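Local coordinates for protein polyprenyl synthetase (Zymomonas mobilis subsp. mobilis, PDB 4KKM) that probably acts as a trans-prenyltransferase of the FPP/GGPP synthase family, joining isoprenoid diphosphates into longer chains with the help of magnesium ions, at residues K28-M31 against E32-Q36; R55-E58 against A59-A63; A90-V93 against G94-I97. All blocks are in the same frame, centred on the assembly; numbering follows the deposited sequence.

Contact 1. Residues K28-M31 against E32-Q36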
ATOM      1  N   LYS B  28     -17.894   4.363 -26.109  1.00 54.44           N
ATOM      2  CA  LYS B  28     -16.684   5.057 -26.542  1.00 58.82           C
ATOM      3  C   LYS B  28     -16.628   6.462 -25.952  1.00 60.18           C
ATOM      4  O   LYS B  28     -15.576   6.913 -25.496  1.00 59.81           O
ATOM      5  CB  LYS B  28     -16.612   5.145 -28.069  1.00 64.66           C
ATOM      6  CG  LYS B  28     -15.248   5.598 -28.584  1.00 67.83           C
ATOM      7  CD  LYS B  28     -15.335   6.226 -29.966  1.00 75.15           C
ATOM      8  CE  LYS B  28     -13.961   6.283 -30.619  1.00 80.15           C
ATOM      9  NZ  LYS B  28     -13.626   7.639 -31.144  1.00 85.00           N
ATOM     10  N   THR B  29     -17.767   7.147 -25.967  1.00 60.81           N
ATOM     11  CA  THR B  29     -17.858   8.491 -25.411  1.00 59.71           C
ATOM     12  C   THR B  29     -17.547   8.490 -23.917  1.00 52.96           C
ATOM     13  O   THR B  29     -16.746   9.296 -23.442  1.00 50.38           O
ATOM     14  CB  THR B  29     -19.246   9.116 -25.660  1.00 64.86           C
ATOM     15  OG1 THR B  29     -19.351   9.511 -27.033  1.00 70.31           O
ATOM     16  CG2 THR B  29     -19.446  10.339 -24.780  1.00 65.08           C
ATOM     17  N   MET B  30     -18.170   7.576 -23.181  1.00 50.63           N
ATOM     18  CA  MET B  30     -17.893   7.461 -21.751  1.00 49.10           C
ATOM     19  C   MET B  30     -16.412   7.181 -21.497  1.00 46.02           C
ATOM     20  O   MET B  30     -15.813   7.750 -20.585  1.00 47.90           O
ATOM     21  CB  MET B  30     -18.772   6.386 -21.094  1.00 45.83           C
ATOM     22  CG  MET B  30     -18.445   6.149 -19.615  1.00 43.37           C
ATOM     23  SD  MET B  30     -19.484   4.918 -18.792  1.00 49.91           S
ATOM     24  CE  MET B  30     -20.791   5.963 -18.161  1.00 67.09           C
ATOM     25  N   MET B  31     -15.821   6.321 -22.321  1.00 43.94           N
ATOM     26  CA  MET B  31     -14.414   5.956 -22.161  1.00 46.02           C
ATOM     27  C   MET B  31     -13.489   7.161 -22.314  1.00 47.52           C
ATOM     28  O   MET B  31     -12.599   7.378 -21.491  1.00 40.25           O
ATOM     29  CB  MET B  31     -14.021   4.847 -23.144  1.00 45.33           C
ATOM     30  CG  MET B  31     -14.573   3.480 -22.785  1.00 46.79           C
ATOM     31  SD  MET B  31     -14.212   2.193 -23.996  1.00 70.20           S
ATOM     32  CE  MET B  31     -12.432   2.067 -23.843  1.00 81.75           C
ATOM     33  N   GLU B  32     -13.713   7.949 -23.360  1.00 49.11           N
ATOM     34  CA  GLU B  32     -12.910   9.146 -23.596  1.00 52.34           C
ATOM     35  C   GLU B  32     -13.087  10.163 -22.470  1.00 48.32           C
ATOM     36  O   GLU B  32     -12.138  10.842 -22.078  1.00 50.77           O
ATOM     37  CB  GLU B  32     -13.269   9.775 -24.946  1.00 60.08           C
ATOM     38  CG  GLU B  32     -13.015   8.859 -26.136  1.00 71.07           C
ATOM     39  CD  GLU B  32     -13.493   9.452 -27.452  1.00 81.78           C
ATOM     40  OE1 GLU B  32     -14.228  10.461 -27.422  1.00 86.48           O
ATOM     41  OE2 GLU B  32     -13.133   8.906 -28.517  1.00 84.73           O
ATOM     42  N   GLN B  33     -14.308  10.263 -21.953  1.00 47.11           N
ATOM     43  CA  GLN B  33     -14.594  11.164 -20.840  1.00 46.86           C
ATOM     44  C   GLN B  33     -13.908  10.715 -19.554  1.00 41.94           C
ATOM     45  O   GLN B  33     -13.278  11.519 -18.863  1.00 39.50           O
ATOM     46  CB  GLN B  33     -16.100  11.272 -20.609  1.00 50.56           C
ATOM     47  CG  GLN B  33     -16.729  12.482 -21.261  1.00 65.64           C
ATOM     48  CD  GLN B  33     -18.179  12.252 -21.652  1.00 74.63           C
ATOM     49  OE1 GLN B  33     -18.899  11.476 -21.015  1.00 76.59           O
ATOM     50  NE2 GLN B  33     -18.614  12.922 -22.714  1.00 75.39           N
ATOM     51  N   VAL B  34     -14.051   9.434 -19.229  1.00 40.63           N
ATOM     52  CA  VAL B  34     -13.417   8.875 -18.036  1.00 37.28           C
ATOM     53  C   VAL B  34     -11.900   9.050 -18.109  1.00 35.98           C
ATOM     54  O   VAL B  34     -11.259   9.425 -17.124  1.00 34.52           O
ATOM     55  CB  VAL B  34     -13.779   7.386 -17.857  1.00 38.41           C
ATOM     56  CG1 VAL B  34     -12.942   6.751 -16.756  1.00 35.34           C
ATOM     57  CG2 VAL B  34     -15.267   7.231 -17.553  1.00 43.14           C
ATOM     58  N   ALA B  35     -11.335   8.805 -19.289  1.00 36.57           N
ATOM     59  CA  ALA B  35      -9.897   8.982 -19.501  1.00 40.69           C
ATOM     60  C   ALA B  35      -9.451  10.413 -19.191  1.00 40.94           C
ATOM     61  O   ALA B  35      -8.445  10.629 -18.509  1.00 42.10           O
ATOM     62  CB  ALA B  35      -9.515   8.595 -20.929  1.00 43.70           C
ATOM     63  N   GLN B  36     -10.212  11.386 -19.678  1.00 44.09           N
ATOM     64  CA  GLN B  36      -9.884  12.789 -19.443  1.00 44.43           C
ATOM     65  C   GLN B  36     -10.026  13.153 -17.967  1.00 39.81           C
ATOM     66  O   GLN B  36      -9.196  13.867 -17.411  1.00 38.89           O
ATOM     67  CB  GLN B  36     -10.767  13.704 -20.292  1.00 49.99           C
ATOM     68  CG  GLN B  36     -10.422  13.705 -21.776  1.00 60.16           C
ATOM     69  CD  GLN B  36     -11.129  14.815 -22.533  1.00 73.24           C
ATOM     70  OE1 GLN B  36     -11.807  15.655 -21.939  1.00 73.21           O
ATOM     71  NE2 GLN B  36     -10.974  14.823 -23.852  1.00 81.02           N
TER
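Four backbone hydrogen bonds join residues 28-31 to residues 32-36 in one unbroken run of alpha-helix, from Glu-32 N to Lys-28 O, Gln-33 N to Thr-29 O, Val-34 N to Met-30 O and Ala-35 N to Met-31 O. The turns belong to helix 24-45, at the periphery of the mainly alpha-helical isoprenoid synthase fold, and their side chains divide into a polar outer face and an apolar inner one. On the outer face Lys-28 and Glu-32 form an i to i+4 salt bridge, NZ lying 3.0 Å from OE2. With CG of Lys-28 anti to the backbone N (chi1 -168°), its aliphatic chain runs out beside the carboxylate, and CE comes within 3.5 Å of the same Glu-32 OE2. The ammonium meets that oxygen nearly along its C-O axis. Both residues are exposed, so solvent probably screens much of the attraction. One position further on, Thr-29 and Gln-33 lie side by side and point the same way; the methyl CG2 of Thr-29 approaches the amide NE2 of Gln-33 to 3.4 Å, while Thr-29 OG1 makes a weak hydrogen bond back to Val-25 O. The inner face is carried by Met-30, Met-31 and Val-34. Met-30 also reaches Leu-74 and Val-77 of helix 71-80 and Tyr-307 of helix 306-314, Met-31 touches Leu-74 and Tyr-314, and Val-34 rests on Pro-73. Within the turn itself, the apolar contact is between CG of Met-30 and the CG2 methyl of Val-34, 3.9 Å apart, and that methyl also sits 3.1 Å from Met-30 O.

Contact 2. Residues R55-E58 against A59-A63. With ACT (acetate ion), chain E.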
ATOM      1  N   ARG B  55      11.611  14.026  -8.237  1.00 30.62           N
ATOM      2  CA  ARG B  55      11.717  12.893  -9.149  1.00 31.29           C
ATOM      3  C   ARG B  55      10.662  11.840  -8.843  1.00 31.82           C
ATOM      4  O   ARG B  55      10.041  11.285  -9.749  1.00 26.79           O
ATOM      5  CB  ARG B  55      13.115  12.278  -9.068  1.00 30.04           C
ATOM      6  CG  ARG B  55      13.378  11.169 -10.077  1.00 33.65           C
ATOM      7  CD  ARG B  55      14.814  10.664  -9.954  1.00 35.70           C
ATOM      8  NE  ARG B  55      15.210   9.801 -11.067  1.00 34.24           N
ATOM      9  CZ  ARG B  55      15.746  10.235 -12.204  1.00 39.14           C
ATOM     10  NH1 ARG B  55      15.955  11.533 -12.396  1.00 38.68           N
ATOM     11  NH2 ARG B  55      16.081   9.369 -13.150  1.00 42.12           N
ATOM     12  N   LEU B  56      10.463  11.566  -7.558  1.00 27.78           N
ATOM     13  CA  LEU B  56       9.456  10.595  -7.148  1.00 26.68           C
ATOM     14  C   LEU B  56       8.078  10.950  -7.709  1.00 24.67           C
ATOM     15  O   LEU B  56       7.414  10.128  -8.351  1.00 23.95           O
ATOM     16  CB  LEU B  56       9.387  10.520  -5.621  1.00 22.53           C
ATOM     17  CG  LEU B  56       8.164   9.765  -5.081  1.00 24.50           C
ATOM     18  CD1 LEU B  56       8.249   8.267  -5.390  1.00 22.79           C
ATOM     19  CD2 LEU B  56       8.013   9.994  -3.580  1.00 22.98           C
ATOM     20  N   VAL B  57       7.652  12.181  -7.473  1.00 24.98           N
ATOM     21  CA  VAL B  57       6.326  12.605  -7.911  1.00 23.51           C
ATOM     22  C   VAL B  57       6.250  12.688  -9.440  1.00 24.46           C
ATOM     23  O   VAL B  57       5.219  12.378 -10.036  1.00 23.75           O
ATOM     24  CB  VAL B  57       5.917  13.945  -7.246  1.00 26.33           C
ATOM     25  CG1 VAL B  57       4.545  14.394  -7.721  1.00 29.08           C
ATOM     26  CG2 VAL B  57       5.943  13.804  -5.725  1.00 22.71           C
ATOM     27  N   GLU B  58       7.339  13.094 -10.088  1.00 26.61           N
ATOM     28  CA  GLU B  58       7.335  13.105 -11.551  1.00 26.12           C
ATOM     29  C   GLU B  58       7.221  11.678 -12.105  1.00 30.61           C
ATOM     30  O   GLU B  58       6.572  11.461 -13.128  1.00 27.40           O
ATOM     31  CB  GLU B  58       8.545  13.862 -12.122  1.00 26.70           C
ATOM     32  CG  GLU B  58       8.402  15.370 -11.965  1.00 30.18           C
ATOM     33  CD  GLU B  58       9.616  16.152 -12.432  1.00 35.47           C
ATOM     34  OE1 GLU B  58      10.706  15.554 -12.569  1.00 35.96           O
ATOM     35  OE2 GLU B  58       9.471  17.371 -12.660  1.00 36.94           O
ATOM     36  N   ALA B  59       7.819  10.713 -11.404  1.00 25.76           N
ATOM     37  CA  ALA B  59       7.695   9.303 -11.775  1.00 27.55           C
ATOM     38  C   ALA B  59       6.265   8.806 -11.581  1.00 27.51           C
ATOM     39  O   ALA B  59       5.726   8.070 -12.421  1.00 24.30           O
ATOM     40  CB  ALA B  59       8.683   8.437 -10.965  1.00 24.18           C
ATOM     41  N   MET B  60       5.649   9.208 -10.477  1.00 22.95           N
ATOM     42  CA  MET B  60       4.259   8.844 -10.212  1.00 24.87           C
ATOM     43  C   MET B  60       3.351   9.410 -11.300  1.00 27.41           C
ATOM     44  O   MET B  60       2.461   8.721 -11.804  1.00 25.39           O
ATOM     45  CB  MET B  60       3.816   9.341  -8.831  1.00 24.03           C
ATOM     46  CG  MET B  60       4.527   8.659  -7.656  1.00 23.56           C
ATOM     47  SD  MET B  60       4.218   9.470  -6.071  1.00 23.45           S
ATOM     48  CE  MET B  60       2.541   8.900  -5.705  1.00 19.38           C
ATOM     49  N   ARG B  61       3.588  10.665 -11.666  1.00 26.81           N
ATOM     50  CA  ARG B  61       2.779  11.315 -12.690  1.00 27.25           C
ATOM     51  C   ARG B  61       2.987  10.660 -14.051  1.00 30.03           C
ATOM     52  O   ARG B  61       2.037  10.444 -14.803  1.00 30.99           O
ATOM     53  CB  ARG B  61       3.108  12.810 -12.762  1.00 29.95           C
ATOM     54  CG  ARG B  61       2.610  13.608 -11.563  1.00 29.61           C
ATOM     55  CD  ARG B  61       3.174  15.027 -11.542  1.00 28.70           C
ATOM     56  NE  ARG B  61       2.684  15.828 -12.661  1.00 30.90           N
ATOM     57  CZ  ARG B  61       1.569  16.556 -12.638  1.00 39.19           C
ATOM     58  NH1 ARG B  61       0.816  16.598 -11.547  1.00 31.46           N
ATOM     59  NH2 ARG B  61       1.202  17.242 -13.715  1.00 43.69           N
ATOM     60  N   TYR B  62       4.244  10.365 -14.368  1.00 32.32           N
ATOM     61  CA  TYR B  62       4.566   9.713 -15.630  1.00 29.00           C
ATOM     62  C   TYR B  62       3.817   8.392 -15.782  1.00 26.39           C
ATOM     63  O   TYR B  62       3.310   8.071 -16.860  1.00 27.66           O
ATOM     64  CB  TYR B  62       6.072   9.474 -15.733  1.00 28.37           C
ATOM     65  CG  TYR B  62       6.472   8.727 -16.980  1.00 31.72           C
ATOM     66  CD1 TYR B  62       6.629   9.393 -18.192  1.00 36.10           C
ATOM     67  CD2 TYR B  62       6.701   7.359 -16.949  1.00 31.26           C
ATOM     68  CE1 TYR B  62       6.997   8.714 -19.334  1.00 38.44           C
ATOM     69  CE2 TYR B  62       7.064   6.673 -18.084  1.00 34.59           C
ATOM     70  CZ  TYR B  62       7.215   7.355 -19.272  1.00 38.97           C
ATOM     71  OH  TYR B  62       7.579   6.670 -20.405  1.00 44.77           O
ATOM     72  N   ALA B  63       3.748   7.625 -14.701  1.00 28.21           N
ATOM     73  CA  ALA B  63       3.087   6.322 -14.728  1.00 24.92           C
ATOM     74  C   ALA B  63       1.574   6.457 -14.754  1.00 27.72           C
ATOM     75  O   ALA B  63       0.899   5.745 -15.495  1.00 27.08           O
ATOM     76  CB  ALA B  63       3.500   5.499 -13.513  1.00 24.64           C
TER
HETATM   77  C   ACT E 303      15.089  15.398 -11.811  1.00 53.88           C
HETATM   78  O   ACT E 303      15.310  15.540 -13.039  1.00 45.77           O
HETATM   79  OXT ACT E 303      14.601  14.296 -11.443  1.00 48.42           O
HETATM   80  CH3 ACT E 303      15.387  16.503 -10.839  1.00 54.09           C
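Residues 55-58 and 59-63 are successive turns of helix 54-64, tied by i to i+4 backbone bonds from Ala-59 N to Arg-55 O, Met-60 N to Leu-56 O, Arg-61 N to Val-57 O and Tyr-62 N to Glu-58 O. Across the turns, Leu-56 CG meets the sulfur SD of Met-60 at 4.1 Å, the two side chains crossing at a slant. Val-57 and Arg-61 meet likewise, CG1 lying 4.1 Å from CD; beyond CD the chain of Arg-61 bends at chi3 (66°), and its NH1 is hydrogen-bonded to Leu-46 O. Arg-55 stretches from CG to NE and gives NH1 to an acetate, probably from the crystallisation liquor: OXT sits 3.2 Å from NH1 at the guanidinium edge, near its plane, with a bent N-H...O angle of 140°. Its NH2 forms a salt bridge with Asp-130, so the same group serves two anions. Met-60 packs on Ser-137, Ala-140 and Leu-141 of helix 131-150, Leu-56 touches Ala-182 of the second subunit, and Tyr-62 lies against helix 125-128, its OH bonded to Pro-123 O on strand 122-123 and its ring in a cation-pi contact with Lys-122.

Contact 3. Residues A90-V93 against G94-I97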
ATOM      1  N   ALA B  90     -17.602   8.916  -7.573  1.00 35.78           N
ATOM      2  CA  ALA B  90     -17.346   7.680  -8.313  1.00 32.96           C
ATOM      3  C   ALA B  90     -16.006   7.741  -9.045  1.00 32.59           C
ATOM      4  O   ALA B  90     -15.220   6.790  -9.007  1.00 29.09           O
ATOM      5  CB  ALA B  90     -18.483   7.400  -9.298  1.00 33.53           C
ATOM      6  N   LEU B  91     -15.739   8.870  -9.694  1.00 32.61           N
ATOM      7  CA  LEU B  91     -14.466   9.057 -10.382  1.00 31.98           C
ATOM      8  C   LEU B  91     -13.264   8.989  -9.434  1.00 30.29           C
ATOM      9  O   LEU B  91     -12.215   8.456  -9.797  1.00 27.79           O
ATOM     10  CB  LEU B  91     -14.458  10.381 -11.154  1.00 31.26           C
ATOM     11  CG  LEU B  91     -15.203  10.386 -12.494  1.00 36.46           C
ATOM     12  CD1 LEU B  91     -15.418  11.819 -12.976  1.00 39.11           C
ATOM     13  CD2 LEU B  91     -14.435   9.567 -13.524  1.00 33.50           C
ATOM     14  N   ARG B  92     -13.408   9.528  -8.227  1.00 31.69           N
ATOM     15  CA  ARG B  92     -12.312   9.489  -7.253  1.00 29.03           C
ATOM     16  C   ARG B  92     -12.032   8.063  -6.778  1.00 31.38           C
ATOM     17  O   ARG B  92     -10.881   7.687  -6.546  1.00 30.69           O
ATOM     18  CB  ARG B  92     -12.609  10.394  -6.051  1.00 28.32           C
ATOM     19  CG  ARG B  92     -12.686  11.882  -6.386  1.00 30.29           C
ATOM     20  CD  ARG B  92     -12.505  12.748  -5.142  1.00 29.97           C
ATOM     21  NE  ARG B  92     -11.186  12.530  -4.557  1.00 35.35           N
ATOM     22  CZ  ARG B  92     -10.065  13.103  -4.989  1.00 40.41           C
ATOM     23  NH1 ARG B  92     -10.095  13.959  -6.003  1.00 40.99           N
ATOM     24  NH2 ARG B  92      -8.909  12.820  -4.397  1.00 33.76           N
ATOM     25  N   VAL B  93     -13.089   7.276  -6.620  1.00 26.31           N
ATOM     26  CA  VAL B  93     -12.919   5.857  -6.317  1.00 23.59           C
ATOM     27  C   VAL B  93     -12.232   5.188  -7.506  1.00 25.21           C
ATOM     28  O   VAL B  93     -11.371   4.327  -7.332  1.00 23.78           O
ATOM     29  CB  VAL B  93     -14.269   5.172  -5.992  1.00 26.28           C
ATOM     30  CG1 VAL B  93     -14.107   3.636  -5.831  1.00 23.06           C
ATOM     31  CG2 VAL B  93     -14.905   5.811  -4.747  1.00 29.39           C
ATOM     32  N   GLY B  94     -12.604   5.606  -8.711  1.00 25.76           N
ATOM     33  CA  GLY B  94     -11.924   5.151  -9.908  1.00 25.96           C
ATOM     34  C   GLY B  94     -10.439   5.478  -9.844  1.00 25.70           C
ATOM     35  O   GLY B  94      -9.600   4.633 -10.159  1.00 23.29           O
ATOM     36  N   MET B  95     -10.098   6.693  -9.422  1.00 28.85           N
ATOM     37  CA  MET B  95      -8.682   7.045  -9.284  1.00 25.52           C
ATOM     38  C   MET B  95      -7.976   6.121  -8.295  1.00 22.68           C
ATOM     39  O   MET B  95      -6.857   5.672  -8.545  1.00 25.25           O
ATOM     40  CB  MET B  95      -8.478   8.504  -8.863  1.00 25.89           C
ATOM     41  CG  MET B  95      -7.009   8.848  -8.584  1.00 23.32           C
ATOM     42  SD  MET B  95      -6.654  10.621  -8.517  1.00 26.68           S
ATOM     43  CE  MET B  95      -7.829  11.159  -7.272  1.00 28.40           C
ATOM     44  N   ALA B  96      -8.640   5.841  -7.176  1.00 23.45           N
ATOM     45  CA  ALA B  96      -8.069   4.982  -6.140  1.00 23.29           C
ATOM     46  C   ALA B  96      -7.724   3.585  -6.662  1.00 22.54           C
ATOM     47  O   ALA B  96      -6.635   3.081  -6.391  1.00 19.58           O
ATOM     48  CB  ALA B  96      -9.012   4.887  -4.935  1.00 24.15           C
ATOM     49  N   ILE B  97      -8.638   2.955  -7.404  1.00 21.71           N
ATOM     50  CA  ILE B  97      -8.362   1.612  -7.917  1.00 21.87           C
ATOM     51  C   ILE B  97      -7.277   1.687  -8.984  1.00 24.65           C
ATOM     52  O   ILE B  97      -6.454   0.777  -9.125  1.00 22.13           O
ATOM     53  CB  ILE B  97      -9.647   0.867  -8.442  1.00 21.32           C
ATOM     54  CG1 ILE B  97      -9.329  -0.586  -8.825  1.00 21.97           C
ATOM     55  CG2 ILE B  97     -10.280   1.596  -9.625  1.00 23.35           C
ATOM     56  CD1 ILE B  97      -8.760  -1.403  -7.676  1.00 22.82           C
TER
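The polar links between residues 90-93 and 94-97 are the backbone bonds of an alpha-helix: Gly-94 N to Ala-90 O, Met-95 N to Leu-91 O at 2.8 Å, Ala-96 N to Arg-92 O and Ile-97 N to Val-93 O at 3.1 Å. Arg-92 is the one charged side chain, and it is buried; its NH2 is hydrogen-bonded to Gln-45 OE1 on helix 24-45, with a long, weak ion pair to Glu-151 besides. Met-95 runs alongside Arg-92 in the same direction, and its methyl CE lies over one face of the guanidinium, 3.5 Å from Arg-92 NH2 and 3.7 Å from Arg-92 CZ. Arg-92 turns at chi3 (62°) and Met-95 at chi3 (55°), which brings the flat group and the methyl together. The methyl thus covers one face of the cation near NH2, the same nitrogen that is hydrogen-bonded to Gln-45 OE1. Gly-94 contributes only backbone to these turns. Around them the packing is largely apolar: Leu-91 and Met-95 meet helix 24-45 at Leu-41 and Phe-42, Val-93 lies on Val-76 and Ala-217, Ala-96 on Ile-148 and Leu-149, and Ile-97 on Leu-210, Phe-213 and Cys-214. Enclosure by helices 24-45, 71-80, 131-150 and 208-221 marks this part of helix 87-109 as a core element of the helical isoprenoid synthase fold.

How the contacts relate
The three contacts are helical turns met in series along the chain, and none touches another. Contacts 1 and 3 are closest, with centres about 14 Å apart and nearest atoms about 5 Å apart. Helix 71-80 bridges them, since Val-77 packs against both Met-30 and Leu-91. Contact 2 is more remote, its centre about 23 Å from contact 1 and about 19 Å from contact 3, yet helix 131-150 borders both 59-63 and 90-97, and Ala-63 lies on Val-102 and Ile-106, further along the helix of contact 3. All three lie away from the calcium site of Asp-108 and Asp-114; helix 87-109 leads from contact 3 to Asp-108.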